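PDB 3LPZ: uncharacterized protein from Chaetomium thermophilum, which probably acts as a Get5-binding adaptor in the Get pathway, its alpha-solenoid fold serving several interactions during tail-anchored protein biogenesis. Local coordinates for residues G102-F107 / K115-E120; A95-L100 / A133-L138; D56-V61 / A78-D83; T144-V147 / E153-E156; T84-G89 / M121-K126. All coordinates share one frame; numbering follows the deposited sequence. Where two conformers were deposited one is given.

Contact 1 (G102-F107 / K115-E120)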
# COMPACT_ATOMS: atom_id res chain seq x y z
N GLY A 102 10.21 15.96 -0.46
CA GLY A 102 11.01 16.78 -1.37
C GLY A 102 12.18 15.98 -1.94
O GLY A 102 12.50 16.10 -3.14
N CYS A 103 12.84 15.17 -1.11
CA CYS A 103 13.92 14.29 -1.61
C CYS A 103 13.38 13.18 -2.52
O CYS A 103 13.90 12.95 -3.63
CB CYS A 103 14.71 13.66 -0.45
SG CYS A 103 15.64 14.86 0.56
N LEU A 104 12.33 12.51 -2.05
CA LEU A 104 11.72 11.37 -2.75
C LEU A 104 11.41 11.67 -4.21
O LEU A 104 11.74 10.88 -5.12
CB LEU A 104 10.40 10.96 -2.06
CG LEU A 104 9.68 9.72 -2.63
CD1 LEU A 104 10.58 8.50 -2.54
CD2 LEU A 104 8.31 9.43 -1.92
N ARG A 105 10.76 12.82 -4.44
CA ARG A 105 10.27 13.17 -5.76
C ARG A 105 11.41 13.55 -6.71
O ARG A 105 11.21 13.60 -7.91
CB ARG A 105 9.26 14.30 -5.67
CG ARG A 105 7.97 13.88 -4.95
CD ARG A 105 6.92 14.96 -5.15
NE ARG A 105 5.64 14.74 -4.44
CZ ARG A 105 4.65 13.96 -4.88
NH1 ARG A 105 4.78 13.28 -6.02
NH2 ARG A 105 3.52 13.86 -4.17
N LEU A 106 12.61 13.80 -6.18
CA LEU A 106 13.74 14.13 -7.04
C LEU A 106 14.63 12.97 -7.45
O LEU A 106 15.52 13.14 -8.28
CB LEU A 106 14.56 15.28 -6.43
CG LEU A 106 13.87 16.65 -6.33
CD1 LEU A 106 14.67 17.57 -5.38
CD2 LEU A 106 13.72 17.33 -7.69
N PHE A 107 14.41 11.78 -6.89
CA PHE A 107 15.14 10.60 -7.35
C PHE A 107 14.66 10.17 -8.73
O PHE A 107 13.46 10.24 -9.01
CB PHE A 107 14.86 9.39 -6.46
CG PHE A 107 15.62 9.36 -5.17
CD1 PHE A 107 15.06 9.92 -4.01
CD2 PHE A 107 16.85 8.70 -5.08
CE1 PHE A 107 15.74 9.85 -2.79
CE2 PHE A 107 17.52 8.63 -3.88
CZ PHE A 107 16.96 9.19 -2.72
N LYS A 115 15.46 2.85 -3.36
CA LYS A 115 14.91 1.69 -2.65
C LYS A 115 15.27 1.71 -1.16
O LYS A 115 14.41 1.50 -0.30
CB LYS A 115 15.44 0.37 -3.25
CG LYS A 115 15.09 0.11 -4.71
CD LYS A 115 15.78 -1.19 -5.21
CE LYS A 115 15.17 -1.71 -6.52
NZ LYS A 115 15.02 -0.64 -7.54
N ARG A 116 16.54 1.94 -0.88
CA ARG A 116 17.02 2.08 0.50
C ARG A 116 16.37 3.30 1.16
O ARG A 116 15.91 3.21 2.30
CB ARG A 116 18.55 2.22 0.54
CG ARG A 116 19.19 2.19 1.95
CD ARG A 116 20.70 2.44 1.85
NE ARG A 116 21.38 2.54 3.14
CZ ARG A 116 20.86 2.16 4.30
NH1 ARG A 116 19.64 1.65 4.33
NH2 ARG A 116 21.56 2.30 5.42
N PHE A 117 16.31 4.43 0.46
CA PHE A 117 15.71 5.64 1.03
C PHE A 117 14.25 5.36 1.43
O PHE A 117 13.84 5.72 2.55
CB PHE A 117 15.78 6.81 0.06
CG PHE A 117 15.09 8.04 0.56
CD1 PHE A 117 15.62 8.77 1.64
CD2 PHE A 117 13.88 8.46 -0.01
CE1 PHE A 117 14.96 9.93 2.13
CE2 PHE A 117 13.22 9.61 0.48
CZ PHE A 117 13.78 10.35 1.55
N VAL A 118 13.49 4.71 0.55
CA VAL A 118 12.07 4.46 0.81
C VAL A 118 11.92 3.55 2.02
O VAL A 118 11.10 3.82 2.91
CB VAL A 118 11.30 3.90 -0.44
CG1 VAL A 118 9.95 3.23 -0.03
CG2 VAL A 118 11.08 5.05 -1.48
N LYS A 119 12.71 2.48 2.05
CA LYS A 119 12.72 1.59 3.20
C LYS A 119 13.03 2.32 4.52
O LYS A 119 12.32 2.14 5.51
CB LYS A 119 13.73 0.47 2.96
CG LYS A 119 13.55 -0.74 3.83
CD LYS A 119 14.38 -0.69 5.11
CE LYS A 119 14.36 -2.06 5.82
NZ LYS A 119 14.17 -1.91 7.30
N GLU A 120 14.08 3.14 4.52
CA GLU A 120 14.49 3.84 5.74
C GLU A 120 13.43 4.82 6.22
O GLU A 120 13.10 4.86 7.41
CB GLU A 120 15.85 4.54 5.58
CG GLU A 120 17.03 3.56 5.32
CD GLU A 120 17.33 2.62 6.51
OE1 GLU A 120 16.98 2.91 7.67
OE2 GLU A 120 17.92 1.56 6.26
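The rings of Phe107 and Phe117 meet obliquely, their planes 31° apart and their centroids 5.3 Å from each other; Phe107 carries Leu104 CA at its edge, in plane, while the Phe117 ring is approached at a slant by Cys103 CB, Leu104 N and Phe107 CE1. They join the C-terminal part of helix 94-104 and the turn after it to helix 112-128, the next helix of the alpha-solenoid. Phe117 is the residue on which the contact centres. Its chi1 of 176° carries the ring away from the backbone N and toward segment 102-107, so that CZ lies 4.0 Å from Cys103 CB and CE2 4.0 Å from Leu104 CB. A large flat side chain suits the place because it meets three residues at once, whereas Cys103 is small enough to come close to CZ. A type I turn from Leu104 to Phe107 folds the chain back and sets the second ring beside the first. The same Phe117 ring also packs on Ala78 and Val82 of helix 71-88, and Leu104 on Val142 and Leu145 of helix 136-148. At the ring junction Phe107 CE1 comes to 3.6 Å from Phe117 CD2, and next to it the Leu104 CD1 branch meets Val118 CG2, also at 3.6 Å.

Contact 2 (A95-L100 / A133-L138)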
# COMPACT_ATOMS: atom_id res chain seq x y z
N ALA A 95 6.63 19.25 8.64
CA ALA A 95 7.90 19.73 8.10
C ALA A 95 8.90 18.60 7.80
O ALA A 95 9.60 18.64 6.78
CB ALA A 95 8.53 20.82 9.05
N SER A 96 8.98 17.60 8.68
CA SER A 96 9.93 16.47 8.46
C SER A 96 9.44 15.62 7.29
O SER A 96 10.23 15.24 6.41
CB SER A 96 10.12 15.62 9.72
OG SER A 96 8.87 15.14 10.23
N ARG A 97 8.13 15.35 7.25
CA ARG A 97 7.55 14.61 6.14
C ARG A 97 7.78 15.43 4.85
O ARG A 97 8.10 14.85 3.82
CB ARG A 97 6.04 14.35 6.33
CG ARG A 97 5.41 13.46 5.22
CD ARG A 97 3.85 13.52 5.22
NE ARG A 97 3.32 12.94 6.47
CZ ARG A 97 2.77 13.63 7.48
NH1 ARG A 97 2.61 14.97 7.41
NH2 ARG A 97 2.37 12.96 8.56
N GLY A 98 7.58 16.75 4.90
CA GLY A 98 7.76 17.56 3.69
C GLY A 98 9.19 17.50 3.14
O GLY A 98 9.40 17.45 1.92
N LYS A 99 10.17 17.51 4.02
CA LYS A 99 11.57 17.39 3.57
C LYS A 99 11.83 16.04 2.91
O LYS A 99 12.55 15.96 1.91
CB LYS A 99 12.54 17.62 4.74
CG LYS A 99 12.57 19.06 5.20
CD LYS A 99 13.56 19.26 6.36
CE LYS A 99 13.47 20.69 6.95
NZ LYS A 99 12.21 20.93 7.72
N LEU A 100 11.27 14.98 3.49
CA LEU A 100 11.48 13.62 2.94
C LEU A 100 10.79 13.47 1.58
O LEU A 100 11.38 12.88 0.65
CB LEU A 100 11.05 12.53 3.94
CG LEU A 100 11.90 12.50 5.22
CD1 LEU A 100 11.30 11.55 6.26
CD2 LEU A 100 13.35 12.06 4.93
N ALA A 133 2.15 0.77 11.22
CA ALA A 133 2.38 0.24 9.85
C ALA A 133 3.03 1.29 8.93
O ALA A 133 3.39 0.98 7.79
CB ALA A 133 1.07 -0.28 9.24
N GLY A 134 3.17 2.51 9.44
CA GLY A 134 3.98 3.57 8.77
C GLY A 134 3.10 4.73 8.37
O GLY A 134 1.88 4.59 8.33
N ASP A 135 3.69 5.88 8.07
CA ASP A 135 2.91 7.11 7.88
C ASP A 135 1.99 6.98 6.66
O ASP A 135 2.45 6.63 5.59
CB ASP A 135 3.83 8.32 7.75
CG ASP A 135 3.07 9.61 7.53
OD1 ASP A 135 2.36 10.05 8.48
OD2 ASP A 135 3.18 10.18 6.40
N PRO A 136 0.67 7.21 6.84
CA PRO A 136 -0.20 7.04 5.68
C PRO A 136 0.14 7.91 4.45
O PRO A 136 0.05 7.41 3.31
CB PRO A 136 -1.57 7.45 6.23
CG PRO A 136 -1.51 6.93 7.69
CD PRO A 136 -0.10 7.34 8.10
N GLU A 137 0.47 9.19 4.66
CA GLU A 137 0.74 10.10 3.53
C GLU A 137 2.02 9.66 2.81
O GLU A 137 2.08 9.69 1.58
CB GLU A 137 0.85 11.57 3.98
CG GLU A 137 1.03 12.56 2.85
CD GLU A 137 0.97 14.03 3.32
OE1 GLU A 137 0.47 14.33 4.44
OE2 GLU A 137 1.48 14.88 2.58
N LEU A 138 3.02 9.20 3.55
CA LEU A 138 4.22 8.66 2.88
C LEU A 138 3.88 7.42 2.06
O LEU A 138 4.31 7.31 0.89
CB LEU A 138 5.33 8.35 3.88
CG LEU A 138 6.00 9.55 4.59
CD1 LEU A 138 7.08 9.01 5.54
CD2 LEU A 138 6.65 10.53 3.59
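Arg97 leaves helix 94-104 with CG anti to its backbone N and then bends at chi3 (-65°), a turn that brings its guanidinium side-on to the carboxylate of Asp135. Two nitrogens share the grip: NE donates to Asp135 OD2 at 2.8 Å and NH2 to Asp135 OD1 at 2.9 Å. Both bonds are nearly straight (165° and 168°). Both oxygens lie close to the guanidinium plane and are met on their syn sides, though the nitrogens stand somewhat out of the carboxylate plane. Asp135 is also the N-cap of helix 136-148, its OD2 accepting from Leu138 N at 3.0 Å, from the face opposite to that used by Arg97 NE. Aspartate suits the position because its short side chain can cap a helix and still offer both oxygens to the arginine; the nearby helix start would probably stabilise its negative charge. Glu137 completes a salt-bridge network with them, more loosely: OE1 lies over one face of the guanidinium, 3.7 Å from Arg97 NH1, a long, purely electrostatic pairing, while its CD packs 3.5 Å from Arg97 CD. A leucine in place of Arg97 would probably leave the Asp135 carboxylate without its cationic mate and free to shift on its cap. Beside the charged groups, Leu138 CD2 rests 3.6 Å from Arg97 CG, and Leu138 itself packs on Met121 of helix 112-128.

Contact 3 (D56-V61 / A78-D83)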
# COMPACT_ATOMS: atom_id res chain seq x y z
N ASP A 56 18.54 20.81 8.05
CA ASP A 56 18.38 21.80 6.97
C ASP A 56 19.51 21.62 5.96
O ASP A 56 19.27 21.62 4.76
CB ASP A 56 18.38 23.24 7.50
CG ASP A 56 17.07 23.64 8.18
OD1 ASP A 56 16.04 22.96 8.04
OD2 ASP A 56 17.08 24.66 8.90
N ILE A 57 20.73 21.43 6.46
CA ILE A 57 21.89 21.20 5.59
C ILE A 57 21.72 19.94 4.72
O ILE A 57 21.85 20.01 3.49
CB ILE A 57 23.20 21.13 6.39
CG1 ILE A 57 23.50 22.52 7.00
CG2 ILE A 57 24.38 20.65 5.49
CD1 ILE A 57 24.50 22.49 8.13
N LEU A 58 21.44 18.81 5.35
CA LEU A 58 21.27 17.55 4.60
C LEU A 58 20.11 17.61 3.60
O LEU A 58 20.25 17.16 2.45
CB LEU A 58 21.07 16.36 5.58
CG LEU A 58 22.35 16.06 6.38
CD1 LEU A 58 22.08 15.07 7.51
CD2 LEU A 58 23.45 15.55 5.47
N ALA A 59 18.96 18.13 4.03
CA ALA A 59 17.80 18.20 3.12
C ALA A 59 18.07 19.12 1.92
O ALA A 59 17.75 18.76 0.80
CB ALA A 59 16.48 18.63 3.88
N SER A 60 18.64 20.30 2.15
CA SER A 60 18.85 21.24 1.04
C SER A 60 19.89 20.69 0.07
O SER A 60 19.67 20.72 -1.14
CB SER A 60 19.33 22.61 1.54
OG SER A 60 18.45 23.12 2.51
N VAL A 61 21.00 20.18 0.59
CA VAL A 61 22.09 19.72 -0.27
C VAL A 61 21.75 18.39 -0.97
O VAL A 61 22.14 18.18 -2.14
CB VAL A 61 23.44 19.62 0.50
CG1 VAL A 61 24.54 18.98 -0.40
CG2 VAL A 61 23.91 21.02 1.05
N ALA A 78 20.22 11.78 1.45
CA ALA A 78 18.80 11.64 1.82
C ALA A 78 18.64 10.53 2.86
O ALA A 78 17.85 10.66 3.79
CB ALA A 78 17.91 11.36 0.57
N VAL A 79 19.38 9.44 2.71
CA VAL A 79 19.38 8.37 3.74
C VAL A 79 19.95 8.88 5.07
O VAL A 79 19.41 8.57 6.15
CB VAL A 79 20.14 7.08 3.22
CG1 VAL A 79 20.32 6.02 4.33
CG2 VAL A 79 19.39 6.46 2.02
N LEU A 80 21.02 9.69 4.99
CA LEU A 80 21.63 10.27 6.20
C LEU A 80 20.62 11.19 6.90
O LEU A 80 20.59 11.28 8.12
CB LEU A 80 22.90 11.05 5.82
CG LEU A 80 23.79 11.57 6.95
CD1 LEU A 80 24.13 10.45 7.94
CD2 LEU A 80 25.07 12.24 6.39
N LEU A 81 19.79 11.87 6.12
CA LEU A 81 18.78 12.75 6.65
C LEU A 81 17.80 11.97 7.52
O LEU A 81 17.43 12.42 8.61
CB LEU A 81 18.03 13.46 5.50
CG LEU A 81 16.78 14.28 5.88
CD1 LEU A 81 17.16 15.44 6.85
CD2 LEU A 81 16.02 14.79 4.63
N VAL A 82 17.35 10.81 7.03
CA VAL A 82 16.46 9.95 7.82
C VAL A 82 17.19 9.51 9.08
O VAL A 82 16.60 9.53 10.16
CB VAL A 82 16.00 8.67 7.06
CG1 VAL A 82 15.13 7.79 7.97
CG2 VAL A 82 15.23 9.05 5.79
N ASP A 83 18.45 9.09 8.99
CA ASP A 83 19.15 8.63 10.18
C ASP A 83 19.32 9.79 11.19
O ASP A 83 19.35 9.59 12.41
CB ASP A 83 20.48 7.97 9.80
CG ASP A 83 20.30 6.52 9.38
OD1 ASP A 83 19.84 5.68 10.20
OD2 ASP A 83 20.59 6.20 8.22
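Leu58 projects from helix 51-67 toward helix 71-88, and its CB and both methyls meet leucines of the facing helix. Its CB lies 4.2 Å from Leu81 CB, where the two backbones come close, with CA atoms of Leu58 and Leu81 5.8 Å apart. CG, anti to the carbonyl carbon (chi1 -68°), then sends the two methyls across the facing helix. CD1 settles 3.9 Å from Leu80 CG and 4.1 Å from Leu81 CA, against the backbone itself; CD2 meets Leu80 CD2 at 3.8 Å. The Leu80 side chain was modelled in two conformers, so its contacts are less certain than those to Leu81. Leu81 CD2 in turn reaches Ala59 CB at 3.9 Å, and the small alanine lets that branch lie close to helix 51-67. Branched leucine tips interlock without any polar bond between the segments, as befits a helical hairpin of an alpha-solenoid: the short helical segments run antiparallel at 154°, axes 8.8 Å apart. Around the pair, Leu58 also touches Ala42 of helix 28-47, Leu81 packs on Leu100 of helix 94-104, and Val82, farther round helix 71-88, turns to Phe117 and Trp124 of helix 112-128.

Contact 4 (T144-V147 / E153-E156)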
# COMPACT_ATOMS: atom_id res chain seq x y z
N THR A 144 1.66 6.17 -5.15
CA THR A 144 1.35 6.86 -6.42
C THR A 144 2.55 6.90 -7.38
O THR A 144 2.38 6.79 -8.60
CB THR A 144 0.80 8.28 -6.25
OG1 THR A 144 1.86 9.15 -5.76
CG2 THR A 144 -0.37 8.27 -5.26
N LEU A 145 3.74 7.05 -6.83
CA LEU A 145 4.95 6.98 -7.64
C LEU A 145 5.09 5.61 -8.30
O LEU A 145 5.38 5.53 -9.50
CB LEU A 145 6.19 7.31 -6.78
CG LEU A 145 6.86 8.69 -6.84
CD1 LEU A 145 5.99 9.86 -7.33
CD2 LEU A 145 7.54 9.01 -5.51
N TYR A 146 4.89 4.54 -7.54
CA TYR A 146 4.93 3.18 -8.11
C TYR A 146 3.89 2.97 -9.22
O TYR A 146 4.22 2.39 -10.27
CB TYR A 146 4.82 2.08 -7.05
CG TYR A 146 6.02 1.95 -6.12
CD1 TYR A 146 7.27 2.50 -6.44
CD2 TYR A 146 5.91 1.25 -4.91
CE1 TYR A 146 8.38 2.36 -5.56
CE2 TYR A 146 7.01 1.12 -4.04
CZ TYR A 146 8.23 1.67 -4.37
OH TYR A 146 9.28 1.53 -3.49
N VAL A 147 2.66 3.45 -9.01
CA VAL A 147 1.66 3.49 -10.09
C VAL A 147 2.16 4.20 -11.37
O VAL A 147 2.05 3.62 -12.46
CB VAL A 147 0.32 4.12 -9.65
CG1 VAL A 147 -0.65 4.30 -10.89
CG2 VAL A 147 -0.32 3.27 -8.55
N GLU A 153 2.30 -4.11 -8.46
CA GLU A 153 2.39 -4.99 -7.29
C GLU A 153 2.97 -4.27 -6.07
O GLU A 153 2.45 -4.39 -4.93
CB GLU A 153 3.25 -6.22 -7.64
CG GLU A 153 3.11 -7.38 -6.69
CD GLU A 153 3.36 -8.71 -7.38
OE1 GLU A 153 4.54 -9.08 -7.59
OE2 GLU A 153 2.36 -9.39 -7.72
N ALA A 154 4.05 -3.53 -6.30
CA ALA A 154 4.66 -2.72 -5.27
C ALA A 154 3.70 -1.59 -4.81
O ALA A 154 3.58 -1.32 -3.60
CB ALA A 154 6.00 -2.16 -5.78
N ALA A 155 2.98 -0.96 -5.74
CA ALA A 155 2.04 0.10 -5.38
C ALA A 155 0.95 -0.42 -4.43
O ALA A 155 0.59 0.28 -3.49
CB ALA A 155 1.40 0.74 -6.62
N GLU A 156 0.43 -1.63 -4.67
CA GLU A 156 -0.69 -2.17 -3.87
C GLU A 156 -0.34 -2.22 -2.39
O GLU A 156 -1.16 -1.85 -1.54
CB GLU A 156 -1.11 -3.56 -4.32
CG GLU A 156 -1.73 -3.63 -5.71
CD GLU A 156 -1.93 -5.08 -6.18
OE1 GLU A 156 -1.09 -5.98 -5.88
OE2 GLU A 156 -2.92 -5.32 -6.86
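Ala155 CB is held between two side chains of helix 136-148, 3.7 Å from Tyr146 CB and 3.6 Å from Val147 CG2, and this is the tight, buried part of the contact. The backbones are close there, the CA atoms of Tyr146 and Ala155 being 5.0 Å apart, an approach that suits a residue as small as alanine. Beta-branched Val147 suits its side because CG2, beside the backbone N, can bear directly on that methyl. The other part is just as close but more open to solvent, since Ala154 is partly exposed whereas Ala155 is buried. The Tyr146 ring swings past helix 152-159, with CG anti to the carbonyl carbon (chi1 -68°), and meets it obliquely: CD2 is 3.5 Å from Ala154 CB and CE2 3.8 Å from the same methyl. A glycine at Tyr146 would probably open a gap beside both alanines and leave helix 152-159 less firmly seated. Helices 136-148 and 152-159 follow each other in the alpha-solenoid. Tyr146 continues onto Arg114 and Val118 of helix 112-128, whereas Val147 packs on Met173 of helix 166-179. Glu156, on the side facing away, forms a salt bridge with Arg192 of helix 186-199.

Contact 5 (T84-G89 / M121-K126)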
# COMPACT_ATOMS: atom_id res chain seq x y z
N THR A 84 19.41 11.01 10.65
CA THR A 84 19.52 12.19 11.48
C THR A 84 18.21 12.42 12.24
O THR A 84 18.26 12.75 13.41
CB THR A 84 19.92 13.43 10.64
OG1 THR A 84 21.22 13.18 10.06
CG2 THR A 84 19.99 14.69 11.50
N PHE A 85 17.06 12.22 11.57
CA PHE A 85 15.74 12.34 12.24
C PHE A 85 15.65 11.33 13.38
O PHE A 85 15.18 11.63 14.47
CB PHE A 85 14.59 12.11 11.24
CG PHE A 85 14.25 13.32 10.35
CD1 PHE A 85 14.41 14.63 10.79
CD2 PHE A 85 13.70 13.12 9.09
CE1 PHE A 85 14.07 15.73 9.95
CE2 PHE A 85 13.36 14.21 8.25
CZ PHE A 85 13.54 15.51 8.70
N ARG A 86 16.07 10.10 13.12
CA ARG A 86 16.14 9.08 14.17
C ARG A 86 16.96 9.47 15.38
O ARG A 86 16.49 9.33 16.51
CB ARG A 86 16.79 7.83 13.63
CG ARG A 86 15.97 7.11 12.69
CD ARG A 86 16.59 5.75 12.50
NE ARG A 86 15.77 4.98 11.60
CZ ARG A 86 16.07 4.76 10.33
NH1 ARG A 86 17.21 5.25 9.80
NH2 ARG A 86 15.24 4.03 9.60
N GLN A 87 18.20 9.91 15.14
CA GLN A 87 19.12 10.31 16.20
C GLN A 87 18.61 11.51 16.99
O GLN A 87 18.84 11.62 18.18
CB GLN A 87 20.48 10.67 15.61
CG GLN A 87 21.26 9.49 15.15
CD GLN A 87 22.69 9.87 14.89
OE1 GLN A 87 23.59 9.53 15.66
NE2 GLN A 87 22.93 10.64 13.82
N ALA A 88 17.93 12.42 16.30
CA ALA A 88 17.31 13.58 16.93
C ALA A 88 16.04 13.21 17.71
O ALA A 88 15.53 14.04 18.43
CB ALA A 88 16.97 14.61 15.86
N GLY A 89 15.53 11.99 17.55
CA GLY A 89 14.22 11.66 18.11
C GLY A 89 13.08 12.49 17.49
O GLY A 89 12.07 12.74 18.14
N MET A 121 12.91 5.61 5.28
CA MET A 121 11.94 6.67 5.54
C MET A 121 10.65 6.06 6.16
O MET A 121 10.12 6.55 7.17
CB MET A 121 11.66 7.39 4.20
CG MET A 121 10.51 8.39 4.17
SD MET A 121 10.08 8.91 2.48
CE MET A 121 9.09 7.56 1.84
N ILE A 122 10.15 4.99 5.54
CA ILE A 122 8.95 4.31 6.06
C ILE A 122 9.21 3.74 7.46
O ILE A 122 8.34 3.87 8.33
CB ILE A 122 8.47 3.18 5.12
CG1 ILE A 122 7.95 3.76 3.78
CG2 ILE A 122 7.38 2.26 5.81
CD1 ILE A 122 6.70 4.60 3.88
N ASP A 123 10.39 3.15 7.67
CA ASP A 123 10.76 2.55 8.95
C ASP A 123 10.88 3.62 10.02
O ASP A 123 10.39 3.46 11.14
CB ASP A 123 12.08 1.75 8.86
CG ASP A 123 12.56 1.26 10.21
OD1 ASP A 123 12.08 0.20 10.68
OD2 ASP A 123 13.39 1.94 10.84
N TRP A 124 11.50 4.75 9.70
CA TRP A 124 11.50 5.84 10.67
C TRP A 124 10.05 6.26 11.00
O TRP A 124 9.71 6.49 12.15
CB TRP A 124 12.31 7.03 10.16
CG TRP A 124 11.93 8.35 10.80
CD1 TRP A 124 12.36 8.84 12.03
CD2 TRP A 124 11.07 9.36 10.26
NE1 TRP A 124 11.84 10.09 12.24
CE2 TRP A 124 11.03 10.42 11.18
CE3 TRP A 124 10.33 9.46 9.06
CZ2 TRP A 124 10.27 11.59 10.96
CZ3 TRP A 124 9.57 10.61 8.84
CH2 TRP A 124 9.55 11.66 9.79
N SER A 125 9.19 6.32 9.99
CA SER A 125 7.81 6.77 10.22
C SER A 125 7.02 5.76 11.09
O SER A 125 6.11 6.15 11.82
CB SER A 125 7.10 7.06 8.90
OG SER A 125 6.63 5.87 8.28
N LYS A 126 7.35 4.47 11.02
CA LYS A 126 6.70 3.46 11.87
C LYS A 126 7.08 3.64 13.33
O LYS A 126 6.23 3.57 14.23
CB LYS A 126 7.10 2.04 11.44
CG LYS A 126 6.68 1.65 10.05
CD LYS A 126 7.24 0.25 9.76
CE LYS A 126 6.55 -0.40 8.63
NZ LYS A 126 7.13 -1.75 8.43
O HOH W 1 13.59 3.87 12.73
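Asp123 OD2 is gripped twice, by Arg86 NH2 at 3.1 Å, on its anti side, and by a water that donates to it at 2.7 Å. That same water accepts from Arg86 NE at 2.7 Å, so a bridging water backs up the direct salt bridge. The direct bond is bent, 148°, with the oxygen tilted from the guanidinium plane. Arg86 is extended from CG to NE, long enough to cross to helix 112-128, and Trp124 CB lies over one face of its guanidinium. Phe85 CB sits over the five-membered ring of Trp124, a CH-pi contact of 4.0 Å from CB to the ring centroid, while the two six-membered rings are nearly parallel but slid apart. Tryptophan suits the place because its face receives Phe85 CB while NE1 hydrogen-bonds to Gln90 O. The short helical segments 84-88 and 121-126 run nearly parallel, at 19°, with axes 10.6 Å apart, as alternate helices of an alpha-solenoid do. Further charges join in: Arg86 also pairs with Asp83 and Glu120, and Asp123 with Lys127. Such a network probably fixes the arginine's rotation and balances its charge at the solvent side of an apolar seam.

In the fold
Contacts 1 and 3 are buried and wholly apolar across their segments, one built on aromatic rings and the other on leucine tips, whereas contacts 2 and 5 are partly buried and add salt bridges where the helices near the surface. Contact 4, also partly exposed, has no polar bond and relies on alanine methyls at close backbone approach. Helix 94-104 serves contacts 1 and 2, helix 112-128 contacts 1 and 5, helix 71-88 contacts 3 and 5, and helix 136-148 contacts 2 and 4. Leu100 touches both Leu81 and Trp124, and Glu120 reaches Arg86, so contacts 1, 2, 3 and 5 merge into one continuous packing, with contact 4 carrying the solenoid onward.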